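Local atomic coordinates of cytosolic IMP-GMP specific 5'-nucleotidase (Legionella pneumophila subsp. pneumophila, PDB entry 4OHF), a protein that probably hydrolyses the 5'-phosphate of purine nucleoside monophosphates such as IMP and GMP, in a reaction that depends on a bound magnesium ion. Residues B[154-157]-B[158-162]; B[179-182]-B[183-187]; B[218-221]-B[222-226]; B[389-392]-B[393-397]. One frame throughout, in Å; residues are numbered along the deposited sequence.

Interaction 1: B[154-157]-B[158-162]; sequences QAIA and QDVQY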
ATOM      1  N   GLN B 154      20.536   1.322  10.533  1.00 70.67           N
ATOM      2  CA  GLN B 154      19.610   0.507   9.758  1.00 70.89           C
ATOM      3  C   GLN B 154      20.245  -0.818   9.341  1.00 70.86           C
ATOM      4  O   GLN B 154      19.638  -1.886   9.467  1.00 71.71           O
ATOM      5  CB  GLN B 154      19.196   1.279   8.512  1.00 72.92           C
ATOM      6  CG  GLN B 154      18.474   0.445   7.468  1.00 75.75           C
ATOM      7  CD  GLN B 154      16.986   0.332   7.728  1.00 76.04           C
ATOM      8  OE1 GLN B 154      16.300  -0.480   7.103  1.00 76.48           O
ATOM      9  NE2 GLN B 154      16.475   1.156   8.644  1.00 75.47           N
ATOM     10  N   ALA B 155      21.469  -0.734   8.830  1.00 70.02           N
ATOM     11  CA  ALA B 155      22.210  -1.907   8.375  1.00 69.40           C
ATOM     12  C   ALA B 155      22.495  -2.894   9.513  1.00 67.93           C
ATOM     13  O   ALA B 155      22.355  -4.109   9.350  1.00 66.92           O
ATOM     14  CB  ALA B 155      23.516  -1.460   7.725  1.00 70.51           C
ATOM     15  N   ILE B 156      22.906  -2.365  10.660  1.00 66.40           N
ATOM     16  CA  ILE B 156      23.194  -3.189  11.825  1.00 64.45           C
ATOM     17  C   ILE B 156      21.953  -3.985  12.230  1.00 63.58           C
ATOM     18  O   ILE B 156      22.015  -5.203  12.374  1.00 65.01           O
ATOM     19  CB  ILE B 156      23.663  -2.315  12.998  1.00 64.20           C
ATOM     20  CG1 ILE B 156      24.859  -1.472  12.543  1.00 64.37           C
ATOM     21  CG2 ILE B 156      24.035  -3.185  14.196  1.00 62.61           C
ATOM     22  CD1 ILE B 156      25.442  -0.569  13.619  1.00 64.61           C
ATOM     23  N   ALA B 157      20.826  -3.303  12.395  1.00 62.43           N
ATOM     24  CA  ALA B 157      19.585  -3.970  12.769  1.00 62.36           C
ATOM     25  C   ALA B 157      19.246  -5.113  11.824  1.00 62.40           C
ATOM     26  O   ALA B 157      18.816  -6.177  12.265  1.00 62.49           O
ATOM     27  CB  ALA B 157      18.442  -2.976  12.800  1.00 62.81           C
ATOM     28  N   GLN B 158      19.438  -4.901  10.524  1.00 63.02           N
ATOM     29  CA  GLN B 158      19.139  -5.944   9.541  1.00 63.27           C
ATOM     30  C   GLN B 158      20.147  -7.090   9.597  1.00 62.79           C
ATOM     31  O   GLN B 158      19.781  -8.263   9.440  1.00 62.02           O
ATOM     32  CB  GLN B 158      19.083  -5.346   8.138  1.00 63.91           C
ATOM     33  CG  GLN B 158      17.956  -4.325   7.986  1.00 67.21           C
ATOM     34  CD  GLN B 158      17.853  -3.761   6.582  1.00 68.83           C
ATOM     35  OE1 GLN B 158      18.838  -3.268   6.026  1.00 70.33           O
ATOM     36  NE2 GLN B 158      16.656  -3.824   6.001  1.00 68.08           N
ATOM     37  N   ASP B 159      21.412  -6.759   9.832  1.00 61.44           N
ATOM     38  CA  ASP B 159      22.429  -7.797   9.934  1.00 62.81           C
ATOM     39  C   ASP B 159      22.084  -8.699  11.107  1.00 63.25           C
ATOM     40  O   ASP B 159      22.027  -9.928  10.970  1.00 63.32           O
ATOM     41  CB  ASP B 159      23.822  -7.202  10.156  1.00 62.64           C
ATOM     42  CG  ASP B 159      24.398  -6.554   8.900  1.00 62.02           C
ATOM     43  OD1 ASP B 159      23.930  -6.869   7.775  1.00 58.76           O
ATOM     44  OD2 ASP B 159      25.335  -5.738   9.052  1.00 60.77           O
ATOM     45  N   VAL B 160      21.848  -8.073  12.259  1.00 63.20           N
ATOM     46  CA  VAL B 160      21.500  -8.794  13.469  1.00 62.15           C
ATOM     47  C   VAL B 160      20.295  -9.694  13.227  1.00 63.49           C
ATOM     48  O   VAL B 160      20.307 -10.856  13.633  1.00 64.66           O
ATOM     49  CB  VAL B 160      21.195  -7.826  14.630  1.00 60.68           C
ATOM     50  CG1 VAL B 160      20.679  -8.594  15.818  1.00 61.32           C
ATOM     51  CG2 VAL B 160      22.443  -7.062  15.014  1.00 58.48           C
ATOM     52  N   GLN B 161      19.264  -9.178  12.554  1.00 64.65           N
ATOM     53  CA  GLN B 161      18.068  -9.983  12.285  1.00 65.67           C
ATOM     54  C   GLN B 161      18.440 -11.175  11.424  1.00 66.53           C
ATOM     55  O   GLN B 161      17.908 -12.271  11.597  1.00 67.49           O
ATOM     56  CB  GLN B 161      16.991  -9.159  11.574  1.00 65.66           C
ATOM     57  CG  GLN B 161      15.714  -9.942  11.251  1.00 66.24           C
ATOM     58  CD  GLN B 161      15.017 -10.489  12.494  1.00 66.42           C
ATOM     59  OE1 GLN B 161      14.722  -9.744  13.433  1.00 68.14           O
ATOM     60  NE2 GLN B 161      14.747 -11.791  12.499  1.00 64.36           N
ATOM     61  N   TYR B 162      19.362 -10.954  10.495  1.00 67.42           N
ATOM     62  CA  TYR B 162      19.817 -12.013   9.614  1.00 68.31           C
ATOM     63  C   TYR B 162      20.459 -13.129  10.429  1.00 67.36           C
ATOM     64  O   TYR B 162      20.170 -14.308  10.214  1.00 68.04           O
ATOM     65  CB  TYR B 162      20.815 -11.455   8.594  1.00 71.40           C
ATOM     66  CG  TYR B 162      21.419 -12.498   7.671  1.00 74.31           C
ATOM     67  CD1 TYR B 162      22.601 -13.162   8.009  1.00 75.93           C
ATOM     68  CD2 TYR B 162      20.805 -12.827   6.463  1.00 75.63           C
ATOM     69  CE1 TYR B 162      23.156 -14.128   7.162  1.00 76.81           C
ATOM     70  CE2 TYR B 162      21.349 -13.791   5.614  1.00 76.84           C
ATOM     71  CZ  TYR B 162      22.524 -14.438   5.969  1.00 77.54           C
ATOM     72  OH  TYR B 162      23.056 -15.396   5.134  1.00 79.90           O
TER
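Q154 and Q158 meet through their terminal amides, one helical turn apart. The OE1 of Q154 stands 3.5 Å from the NE2 of Q158, a polar approach in which the two amide planes are turned 67° against each other. Q154 bends at its second torsion, which brings its tip round towards Q158. Q158 sets CG beside its own backbone N, chi1 -63°, which puts that methylene 3.3 Å from the O of Q154; beyond CG the chain is extended and carries the amide to Q154. Glutamine suits both places, since its methylene groups can lie against the helix while the amide stays at the surface, that of Q154 beside S76 and N120.

The apolar part of the contact is small. I156 and V160, again four residues apart, bring their CG2 methyls to 4.3 Å, and both also rest on L139 of helix 129-143. The slim A157 lets Y136 of that same helix, and M122 of strand 121-122, come close.

Backbone bonds complete the turn. The N of V160 reaches the O of I156 at 2.9 Å, and the N of D159 reaches the O of A155 at 2.9 Å; Q158 and Q161 bond in the same way to Q154 and A157. Polar side chains find partners further off: D159 bonds through OD2 to the hydroxyl of Y54, and Q161 through NE2 to D165.

This is an amphipathic alpha-helix in i to i+4 register. It belongs to the segment between strands 19-22 and 204-208, where many HAD enzymes carry a cap, and here it packs on helix 129-143.

Interaction 2: B[179-182]-B[183-187]; sequences KNLK and KYVIR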
ATOM      1  N   LYS B 179      22.446 -30.995  23.570  1.00 58.14           N
ATOM      2  CA  LYS B 179      23.578 -31.493  24.336  1.00 57.86           C
ATOM      3  C   LYS B 179      23.585 -30.958  25.760  1.00 57.51           C
ATOM      4  O   LYS B 179      24.495 -31.253  26.533  1.00 57.44           O
ATOM      5  CB  LYS B 179      24.889 -31.087  23.671  1.00 59.94           C
ATOM      6  CG  LYS B 179      25.245 -29.616  23.867  1.00 63.82           C
ATOM      7  CD  LYS B 179      26.757 -29.360  23.803  1.00 64.88           C
ATOM      8  CE  LYS B 179      27.478 -30.011  24.974  1.00 66.23           C
ATOM      9  NZ  LYS B 179      28.925 -29.689  24.977  1.00 68.24           N
ATOM     10  N   ASN B 180      22.580 -30.168  26.112  1.00 56.47           N
ATOM     11  CA  ASN B 180      22.531 -29.587  27.449  1.00 54.15           C
ATOM     12  C   ASN B 180      21.124 -29.411  27.985  1.00 51.96           C
ATOM     13  O   ASN B 180      20.854 -28.484  28.744  1.00 49.99           O
ATOM     14  CB  ASN B 180      23.229 -28.236  27.431  1.00 55.59           C
ATOM     15  CG  ASN B 180      24.355 -28.169  28.410  1.00 57.43           C
ATOM     16  OD1 ASN B 180      24.174 -28.459  29.603  1.00 59.10           O
ATOM     17  ND2 ASN B 180      25.537 -27.792  27.926  1.00 56.70           N
ATOM     18  N   LEU B 181      20.241 -30.321  27.602  1.00 51.08           N
ATOM     19  CA  LEU B 181      18.847 -30.265  27.997  1.00 50.67           C
ATOM     20  C   LEU B 181      18.549 -29.858  29.434  1.00 50.91           C
ATOM     21  O   LEU B 181      17.705 -28.982  29.662  1.00 50.15           O
ATOM     22  CB  LEU B 181      18.165 -31.597  27.669  1.00 48.31           C
ATOM     23  CG  LEU B 181      18.115 -31.873  26.165  1.00 46.26           C
ATOM     24  CD1 LEU B 181      17.561 -33.256  25.898  1.00 43.51           C
ATOM     25  CD2 LEU B 181      17.270 -30.806  25.489  1.00 45.04           C
ATOM     26  N   LYS B 182      19.230 -30.446  30.410  1.00 51.16           N
ATOM     27  CA  LYS B 182      18.907 -30.067  31.779  1.00 53.00           C
ATOM     28  C   LYS B 182      19.280 -28.648  32.176  1.00 51.17           C
ATOM     29  O   LYS B 182      18.879 -28.173  33.231  1.00 51.33           O
ATOM     30  CB  LYS B 182      19.484 -31.056  32.786  1.00 55.10           C
ATOM     31  CG  LYS B 182      20.981 -31.091  32.918  1.00 59.64           C
ATOM     32  CD  LYS B 182      21.352 -31.807  34.222  1.00 64.21           C
ATOM     33  CE  LYS B 182      20.358 -32.946  34.546  1.00 66.56           C
ATOM     34  NZ  LYS B 182      20.610 -33.605  35.866  1.00 67.90           N
ATOM     35  N   LYS B 183      20.036 -27.967  31.332  1.00 50.48           N
ATOM     36  CA  LYS B 183      20.396 -26.590  31.616  1.00 49.43           C
ATOM     37  C   LYS B 183      19.415 -25.649  30.902  1.00 47.94           C
ATOM     38  O   LYS B 183      19.269 -24.493  31.284  1.00 45.16           O
ATOM     39  CB  LYS B 183      21.815 -26.301  31.124  1.00 53.02           C
ATOM     40  CG  LYS B 183      22.214 -24.834  31.225  1.00 53.91           C
ATOM     41  CD  LYS B 183      23.455 -24.523  30.413  1.00 55.59           C
ATOM     42  CE  LYS B 183      23.811 -23.042  30.534  1.00 57.07           C
ATOM     43  NZ  LYS B 183      25.013 -22.710  29.715  1.00 60.65           N
ATOM     44  N   TYR B 184      18.740 -26.153  29.873  1.00 47.24           N
ATOM     45  CA  TYR B 184      17.823 -25.318  29.106  1.00 47.55           C
ATOM     46  C   TYR B 184      16.334 -25.562  29.277  1.00 47.24           C
ATOM     47  O   TYR B 184      15.574 -24.603  29.389  1.00 47.47           O
ATOM     48  CB  TYR B 184      18.196 -25.372  27.625  1.00 46.64           C
ATOM     49  CG  TYR B 184      19.492 -24.652  27.351  1.00 46.56           C
ATOM     50  CD1 TYR B 184      19.569 -23.254  27.438  1.00 46.55           C
ATOM     51  CD2 TYR B 184      20.652 -25.360  27.052  1.00 46.42           C
ATOM     52  CE1 TYR B 184      20.767 -22.582  27.234  1.00 45.32           C
ATOM     53  CE2 TYR B 184      21.861 -24.700  26.848  1.00 47.09           C
ATOM     54  CZ  TYR B 184      21.912 -23.310  26.938  1.00 48.32           C
ATOM     55  OH  TYR B 184      23.105 -22.647  26.729  1.00 48.02           O
ATOM     56  N   VAL B 185      15.902 -26.818  29.323  1.00 46.49           N
ATOM     57  CA  VAL B 185      14.472 -27.073  29.477  1.00 45.12           C
ATOM     58  C   VAL B 185      14.029 -27.454  30.889  1.00 45.59           C
ATOM     59  O   VAL B 185      14.639 -28.283  31.557  1.00 45.09           O
ATOM     60  CB  VAL B 185      13.961 -28.134  28.440  1.00 44.00           C
ATOM     61  CG1 VAL B 185      15.114 -28.727  27.690  1.00 42.23           C
ATOM     62  CG2 VAL B 185      13.134 -29.220  29.127  1.00 40.65           C
ATOM     63  N   ILE B 186      12.953 -26.814  31.333  1.00 46.23           N
ATOM     64  CA  ILE B 186      12.391 -27.042  32.650  1.00 47.04           C
ATOM     65  C   ILE B 186      11.295 -28.093  32.557  1.00 48.60           C
ATOM     66  O   ILE B 186      10.428 -28.024  31.691  1.00 48.08           O
ATOM     67  CB  ILE B 186      11.773 -25.740  33.221  1.00 47.15           C
ATOM     68  CG1 ILE B 186      12.841 -24.674  33.397  1.00 47.88           C
ATOM     69  CG2 ILE B 186      11.129 -26.004  34.557  1.00 46.70           C
ATOM     70  CD1 ILE B 186      12.288 -23.333  33.804  1.00 46.41           C
ATOM     71  N   ARG B 187      11.342 -29.069  33.451  1.00 51.06           N
ATOM     72  CA  ARG B 187      10.339 -30.126  33.491  1.00 53.82           C
ATOM     73  C   ARG B 187       9.281 -29.776  34.529  1.00 55.13           C
ATOM     74  O   ARG B 187       9.569 -29.134  35.536  1.00 56.56           O
ATOM     75  CB  ARG B 187      11.000 -31.451  33.842  1.00 56.04           C
ATOM     76  CG  ARG B 187      11.838 -32.032  32.712  1.00 57.98           C
ATOM     77  CD  ARG B 187      12.893 -32.987  33.248  1.00 61.01           C
ATOM     78  NE  ARG B 187      13.108 -34.120  32.353  1.00 60.81           N
ATOM     79  CZ  ARG B 187      14.035 -35.051  32.543  1.00 61.48           C
ATOM     80  NH1 ARG B 187      14.842 -34.979  33.598  1.00 61.05           N
ATOM     81  NH2 ARG B 187      14.144 -36.058  31.684  1.00 59.63           N
TER
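The ring of Y184 lies against the backbone and CB of N180, four residues before it. Its CE2 is 3.8 Å from the CB of N180, and its CD2 is 3.6 Å from the O of that residue, an oblique approach at the start of the short helix. The other flat group, the amide of N180, turns its OD1 to the CB of K183 at 3.5 Å, across the first methylene groups of the lysine. K183 itself runs out fully extended, as suits a lysine at the surface: the aliphatic part packs and the ammonium leads away.

The apolar pair is L181 and V185. They lie side by side and point the same way, with L181 CD2 3.7 Å from V185 CG1. L181 has its CG anti to the carbonyl carbon, chi1 -65°, which carries CD2 towards V185.

Two carbonyls hold the turn. The O of N180 takes the N of K183 at 2.8 Å and, weakly, the N of Y184. The O of L181 is gripped twice, by the N of V185 at 2.8 Å and by the N of Y184, which comes from above the carbonyl plane. Bonds spanning three and four residues thus mix in one turn, after which V185 leaves helical geometry.

From there the chain enters the short, weakly bonded strand 185-186, paired antiparallel with strand 30-31. L181 meets L219 and Y222, and V185 meets Y222, of helix 213-224, while the ring of Y184 leans on N35 and L39 of helix 33-51.

Interaction 3: B[218-221]-B[222-226]; sequences LLLD and YALSP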
ATOM      1  N   LEU B 218      12.718 -35.795  20.484  1.00 51.96           N
ATOM      2  CA  LEU B 218      13.694 -35.814  21.571  1.00 52.87           C
ATOM      3  C   LEU B 218      13.187 -35.007  22.768  1.00 53.67           C
ATOM      4  O   LEU B 218      13.064 -35.519  23.890  1.00 52.86           O
ATOM      5  CB  LEU B 218      14.992 -35.191  21.098  1.00 52.91           C
ATOM      6  CG  LEU B 218      16.298 -35.700  21.687  1.00 57.35           C
ATOM      7  CD1 LEU B 218      17.340 -34.623  21.423  1.00 59.54           C
ATOM      8  CD2 LEU B 218      16.194 -36.004  23.168  1.00 55.45           C
ATOM      9  N   LEU B 219      12.890 -33.736  22.514  1.00 53.45           N
ATOM     10  CA  LEU B 219      12.431 -32.828  23.549  1.00 53.56           C
ATOM     11  C   LEU B 219      11.122 -33.247  24.227  1.00 52.82           C
ATOM     12  O   LEU B 219      10.981 -33.133  25.446  1.00 51.01           O
ATOM     13  CB  LEU B 219      12.280 -31.429  22.964  1.00 54.99           C
ATOM     14  CG  LEU B 219      12.359 -30.302  23.992  1.00 56.87           C
ATOM     15  CD1 LEU B 219      13.810 -30.083  24.392  1.00 56.61           C
ATOM     16  CD2 LEU B 219      11.787 -29.030  23.394  1.00 60.63           C
ATOM     17  N   LEU B 220      10.159 -33.723  23.446  1.00 51.77           N
ATOM     18  CA  LEU B 220       8.887 -34.138  24.020  1.00 52.26           C
ATOM     19  C   LEU B 220       9.101 -35.309  24.953  1.00 53.36           C
ATOM     20  O   LEU B 220       8.522 -35.366  26.037  1.00 54.25           O
ATOM     21  CB  LEU B 220       7.891 -34.515  22.923  1.00 51.95           C
ATOM     22  CG  LEU B 220       7.272 -33.332  22.171  1.00 51.56           C
ATOM     23  CD1 LEU B 220       6.411 -33.830  21.024  1.00 51.51           C
ATOM     24  CD2 LEU B 220       6.446 -32.508  23.128  1.00 49.90           C
ATOM     25  N   ASP B 221       9.939 -36.241  24.524  1.00 54.36           N
ATOM     26  CA  ASP B 221      10.275 -37.416  25.316  1.00 53.65           C
ATOM     27  C   ASP B 221      10.966 -36.966  26.601  1.00 51.77           C
ATOM     28  O   ASP B 221      10.524 -37.303  27.688  1.00 52.04           O
ATOM     29  CB  ASP B 221      11.212 -38.310  24.509  1.00 58.07           C
ATOM     30  CG  ASP B 221      11.355 -39.703  25.093  1.00 60.23           C
ATOM     31  OD1 ASP B 221      12.106 -40.502  24.506  1.00 61.12           O
ATOM     32  OD2 ASP B 221      10.721 -40.005  26.122  1.00 62.93           O
ATOM     33  N   TYR B 222      12.041 -36.190  26.468  1.00 50.17           N
ATOM     34  CA  TYR B 222      12.787 -35.701  27.622  1.00 49.67           C
ATOM     35  C   TYR B 222      11.924 -34.983  28.664  1.00 50.60           C
ATOM     36  O   TYR B 222      12.089 -35.199  29.871  1.00 52.28           O
ATOM     37  CB  TYR B 222      13.913 -34.753  27.167  1.00 48.01           C
ATOM     38  CG  TYR B 222      14.677 -34.103  28.309  1.00 47.66           C
ATOM     39  CD1 TYR B 222      15.726 -34.771  28.951  1.00 47.19           C
ATOM     40  CD2 TYR B 222      14.321 -32.844  28.777  1.00 46.81           C
ATOM     41  CE1 TYR B 222      16.399 -34.192  30.034  1.00 47.00           C
ATOM     42  CE2 TYR B 222      14.984 -32.259  29.853  1.00 47.92           C
ATOM     43  CZ  TYR B 222      16.023 -32.937  30.482  1.00 49.90           C
ATOM     44  OH  TYR B 222      16.668 -32.359  31.563  1.00 49.26           O
ATOM     45  N   ALA B 223      11.001 -34.141  28.209  1.00 50.22           N
ATOM     46  CA  ALA B 223      10.174 -33.362  29.129  1.00 50.92           C
ATOM     47  C   ALA B 223       8.816 -33.911  29.567  1.00 50.34           C
ATOM     48  O   ALA B 223       8.238 -33.407  30.528  1.00 51.10           O
ATOM     49  CB  ALA B 223       9.998 -31.952  28.573  1.00 48.81           C
ATOM     50  N   LEU B 224       8.298 -34.929  28.894  1.00 49.73           N
ATOM     51  CA  LEU B 224       6.998 -35.462  29.284  1.00 49.84           C
ATOM     52  C   LEU B 224       7.030 -36.887  29.841  1.00 51.52           C
ATOM     53  O   LEU B 224       6.385 -37.196  30.845  1.00 52.32           O
ATOM     54  CB  LEU B 224       6.033 -35.405  28.097  1.00 47.26           C
ATOM     55  CG  LEU B 224       5.844 -34.036  27.447  1.00 46.79           C
ATOM     56  CD1 LEU B 224       4.920 -34.160  26.272  1.00 44.40           C
ATOM     57  CD2 LEU B 224       5.292 -33.051  28.460  1.00 45.71           C
ATOM     58  N   SER B 225       7.779 -37.759  29.183  1.00 52.53           N
ATOM     59  CA  SER B 225       7.868 -39.152  29.597  1.00 53.73           C
ATOM     60  C   SER B 225       8.066 -39.352  31.092  1.00 54.69           C
ATOM     61  O   SER B 225       7.346 -40.129  31.720  1.00 55.46           O
ATOM     62  CB  SER B 225       8.988 -39.854  28.821  1.00 53.57           C
ATOM     63  OG  SER B 225       8.659 -39.969  27.443  1.00 52.20           O
ATOM     64  N   PRO B 226       9.034 -38.643  31.694  1.00 55.50           N
ATOM     65  CA  PRO B 226       9.278 -38.795  33.130  1.00 56.36           C
ATOM     66  C   PRO B 226       8.031 -38.817  34.023  1.00 56.39           C
ATOM     67  O   PRO B 226       8.101 -39.278  35.152  1.00 56.78           O
ATOM     68  CB  PRO B 226      10.201 -37.616  33.444  1.00 55.79           C
ATOM     69  CG  PRO B 226      10.978 -37.478  32.204  1.00 55.35           C
ATOM     70  CD  PRO B 226       9.914 -37.607  31.128  1.00 55.29           C
TER
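L220 and L224 run side by side along one flank of the helix, their side chains pointing the same way, and L220 CD2 touches L224 CD1 at 3.9 Å. Both place CG beside the backbone N, with chi1 of -75° and -55°, so the branches follow each other at one turn's spacing. Leucine fits here because its forked end can meet both its helix neighbour and the layer beneath: L220 also reaches M24, L28 and W234.

D221 and S225 form the polar counterpart. D221 holds its CG anti to the backbone N, chi1 -166°, which sends the carboxylate along the helix towards the serine. S225 OG and D221 OD2 are modelled 2.4 Å apart, too close to be reliable; a hydrogen bond is probable but its geometry is doubtful.

The ring of Y222 leads away from residues 218-221, leaving CB as the side-chain atom close to them, 3.5 Å from the O of L218. It packs instead on L181, K182 and V185.

Regular bonds run beneath: the N of Y222 to the O of L218 at 2.9 Å, the N of A223 to the O of L219 at 2.9 Å. S225 N reaches D221 O at 3.2 Å, and P226, with no N-H to give, sets its CD beside that carbonyl.

L219, L220 and L224 look inward, L219 packing against the side chain of the magnesium ligand D25, while D221 and S225 take the partly exposed side. Y222 is the joint to 181-187: its ring, by cation-pi contact, and its carbonyl O both engage R187, so packing and charge probably act together there.

Interaction 4: B[389-392]-B[393-397]; sequences LQIS and RLLQE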
ATOM      1  N   LEU B 389       5.534  16.848  46.074  1.00 54.91           N
ATOM      2  CA  LEU B 389       6.886  16.390  46.378  1.00 54.04           C
ATOM      3  C   LEU B 389       6.840  15.007  47.014  1.00 52.88           C
ATOM      4  O   LEU B 389       7.663  14.150  46.703  1.00 53.13           O
ATOM      5  CB  LEU B 389       7.578  17.370  47.324  1.00 53.73           C
ATOM      6  CG  LEU B 389       8.994  16.977  47.735  1.00 54.89           C
ATOM      7  CD1 LEU B 389       9.932  17.123  46.548  1.00 53.36           C
ATOM      8  CD2 LEU B 389       9.449  17.855  48.892  1.00 55.18           C
ATOM      9  N   GLN B 390       5.874  14.800  47.903  1.00 52.43           N
ATOM     10  CA  GLN B 390       5.700  13.517  48.574  1.00 53.78           C
ATOM     11  C   GLN B 390       5.523  12.430  47.496  1.00 54.38           C
ATOM     12  O   GLN B 390       6.192  11.394  47.517  1.00 53.25           O
ATOM     13  CB  GLN B 390       4.459  13.577  49.468  1.00 55.04           C
ATOM     14  CG  GLN B 390       4.206  12.343  50.312  1.00 59.44           C
ATOM     15  CD  GLN B 390       2.830  12.367  50.992  1.00 63.42           C
ATOM     16  OE1 GLN B 390       2.429  13.376  51.587  1.00 64.24           O
ATOM     17  NE2 GLN B 390       2.107  11.247  50.910  1.00 63.00           N
ATOM     18  N   ILE B 391       4.624  12.712  46.551  1.00 53.67           N
ATOM     19  CA  ILE B 391       4.290  11.831  45.433  1.00 51.13           C
ATOM     20  C   ILE B 391       5.471  11.555  44.512  1.00 51.43           C
ATOM     21  O   ILE B 391       5.774  10.402  44.199  1.00 50.61           O
ATOM     22  CB  ILE B 391       3.150  12.455  44.570  1.00 49.37           C
ATOM     23  CG1 ILE B 391       1.821  12.395  45.327  1.00 47.78           C
ATOM     24  CG2 ILE B 391       3.052  11.748  43.226  1.00 44.88           C
ATOM     25  CD1 ILE B 391       0.745  13.337  44.774  1.00 46.23           C
ATOM     26  N   SER B 392       6.121  12.620  44.065  1.00 51.84           N
ATOM     27  CA  SER B 392       7.252  12.486  43.151  1.00 52.73           C
ATOM     28  C   SER B 392       8.274  11.506  43.715  1.00 52.65           C
ATOM     29  O   SER B 392       8.912  10.742  42.971  1.00 51.17           O
ATOM     30  CB  SER B 392       7.894  13.857  42.918  1.00 54.25           C
ATOM     31  OG  SER B 392       8.646  13.862  41.719  1.00 56.90           O
ATOM     32  N   ARG B 393       8.415  11.534  45.039  1.00 52.51           N
ATOM     33  CA  ARG B 393       9.340  10.654  45.740  1.00 52.36           C
ATOM     34  C   ARG B 393       8.736   9.254  45.833  1.00 51.85           C
ATOM     35  O   ARG B 393       9.421   8.268  45.559  1.00 53.71           O
ATOM     36  CB  ARG B 393       9.662  11.220  47.134  1.00 52.97           C
ATOM     37  CG  ARG B 393      10.090  12.688  47.082  1.00 54.18           C
ATOM     38  CD  ARG B 393      11.412  12.973  47.777  1.00 52.25           C
ATOM     39  NE  ARG B 393      11.216  13.612  49.070  1.00 51.50           N
ATOM     40  CZ  ARG B 393      11.897  14.671  49.494  1.00 50.92           C
ATOM     41  NH1 ARG B 393      12.829  15.223  48.730  1.00 49.79           N
ATOM     42  NH2 ARG B 393      11.636  15.189  50.684  1.00 51.85           N
ATOM     43  N   LEU B 394       7.461   9.159  46.205  1.00 50.55           N
ATOM     44  CA  LEU B 394       6.799   7.857  46.275  1.00 49.64           C
ATOM     45  C   LEU B 394       6.903   7.151  44.924  1.00 50.70           C
ATOM     46  O   LEU B 394       7.097   5.943  44.871  1.00 51.92           O
ATOM     47  CB  LEU B 394       5.328   8.011  46.658  1.00 49.67           C
ATOM     48  CG  LEU B 394       5.010   8.150  48.148  1.00 49.33           C
ATOM     49  CD1 LEU B 394       3.543   8.463  48.326  1.00 49.53           C
ATOM     50  CD2 LEU B 394       5.362   6.859  48.871  1.00 50.17           C
ATOM     51  N   LEU B 395       6.779   7.901  43.831  1.00 50.49           N
ATOM     52  CA  LEU B 395       6.887   7.311  42.504  1.00 51.88           C
ATOM     53  C   LEU B 395       8.281   6.713  42.292  1.00 52.93           C
ATOM     54  O   LEU B 395       8.398   5.542  41.935  1.00 52.63           O
ATOM     55  CB  LEU B 395       6.580   8.349  41.414  1.00 51.94           C
ATOM     56  CG  LEU B 395       5.144   8.901  41.322  1.00 53.26           C
ATOM     57  CD1 LEU B 395       5.078   9.994  40.257  1.00 51.53           C
ATOM     58  CD2 LEU B 395       4.162   7.788  41.009  1.00 50.63           C
ATOM     59  N   GLN B 396       9.329   7.513  42.503  1.00 54.34           N
ATOM     60  CA  GLN B 396      10.718   7.051  42.357  1.00 54.26           C
ATOM     61  C   GLN B 396      10.904   5.741  43.131  1.00 53.09           C
ATOM     62  O   GLN B 396      11.613   4.832  42.708  1.00 51.77           O
ATOM     63  CB  GLN B 396      11.692   8.111  42.899  1.00 56.88           C
ATOM     64  CG  GLN B 396      13.042   7.540  43.352  1.00 62.71           C
ATOM     65  CD  GLN B 396      13.870   8.498  44.225  1.00 66.63           C
ATOM     66  OE1 GLN B 396      13.378   9.051  45.220  1.00 67.15           O
ATOM     67  NE2 GLN B 396      15.138   8.680  43.859  1.00 67.00           N
ATOM     68  N   GLU B 397      10.252   5.669  44.283  1.00 53.55           N
ATOM     69  CA  GLU B 397      10.301   4.498  45.145  1.00 52.09           C
ATOM     70  C   GLU B 397       9.597   3.321  44.475  1.00 51.94           C
ATOM     71  O   GLU B 397      10.034   2.164  44.582  1.00 50.90           O
ATOM     72  CB  GLU B 397       9.615   4.827  46.457  1.00 52.10           C
ATOM     73  CG  GLU B 397       9.426   3.659  47.368  1.00 55.09           C
ATOM     74  CD  GLU B 397       9.924   3.968  48.745  1.00 57.63           C
ATOM     75  OE1 GLU B 397       9.268   4.774  49.455  1.00 54.35           O
ATOM     76  OE2 GLU B 397      10.995   3.416  49.100  1.00 61.18           O
TER
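L389 and R393 cross each other one turn apart, the leucine CD2 lying over one face of the guanidinium, 3.9 Å from NH2 and shifted towards the rim of the group. Two conformations seem to bring this about. L389 swings its branches beside its own carbonyl, chi1 179°, and R393 departs from an extended chain, bending at both chi2 (-127°) and chi3 (-104°), which would fold its flat end back over the leucine. The conformation of R393 and the place of the O of L389 are, however, less sure in the model. Arginine suits an exposed site like this, where its plane can cover a hydrocarbon while its edges stay polar.

The other pairs are aligned instead of crossed. I391 and L395 point the same way, and the CG2 of I391 sits 4.0 Å from CD1 of L395. Helix 374-399 packs antiparallel on helix 338-367, making a long helical hairpin, and I391 is the buried residue of this turn, resting on A347, while L394 rests on K343 and I344. L394 has its CG beside the backbone N, which leaves CD1 4.1 Å from NE2 of the extended Q390.

Backbone bonds fix the spacing of these side chains. The N of L395 meets the O of I391 at 2.7 Å, and the N of L394 meets the O of Q390 at 2.9 Å. The bond from Q396 N to S392 O is longer, at 3.3 Å.

Overall arrangement
From the N terminus the four contacts follow in series, none nesting in or crossing another. Each lies within one continuous run of chain, so none closes a long loop: each secures a turn of helix, and interaction 2 also the passage from a short helix into strand 185-186. Interaction 1, on helix 153-170, stands apart, about 30 Å between centres from interaction 2. Interactions 2 and 3 touch, with centres 11 Å apart, and join the chain around strand 185-186 to helix 213-224 of a beta-alpha-beta unit beside the magnesium site. Interaction 4 lies in the distant hairpin, about 50 Å from interaction 3 between centres, across the chain's centre.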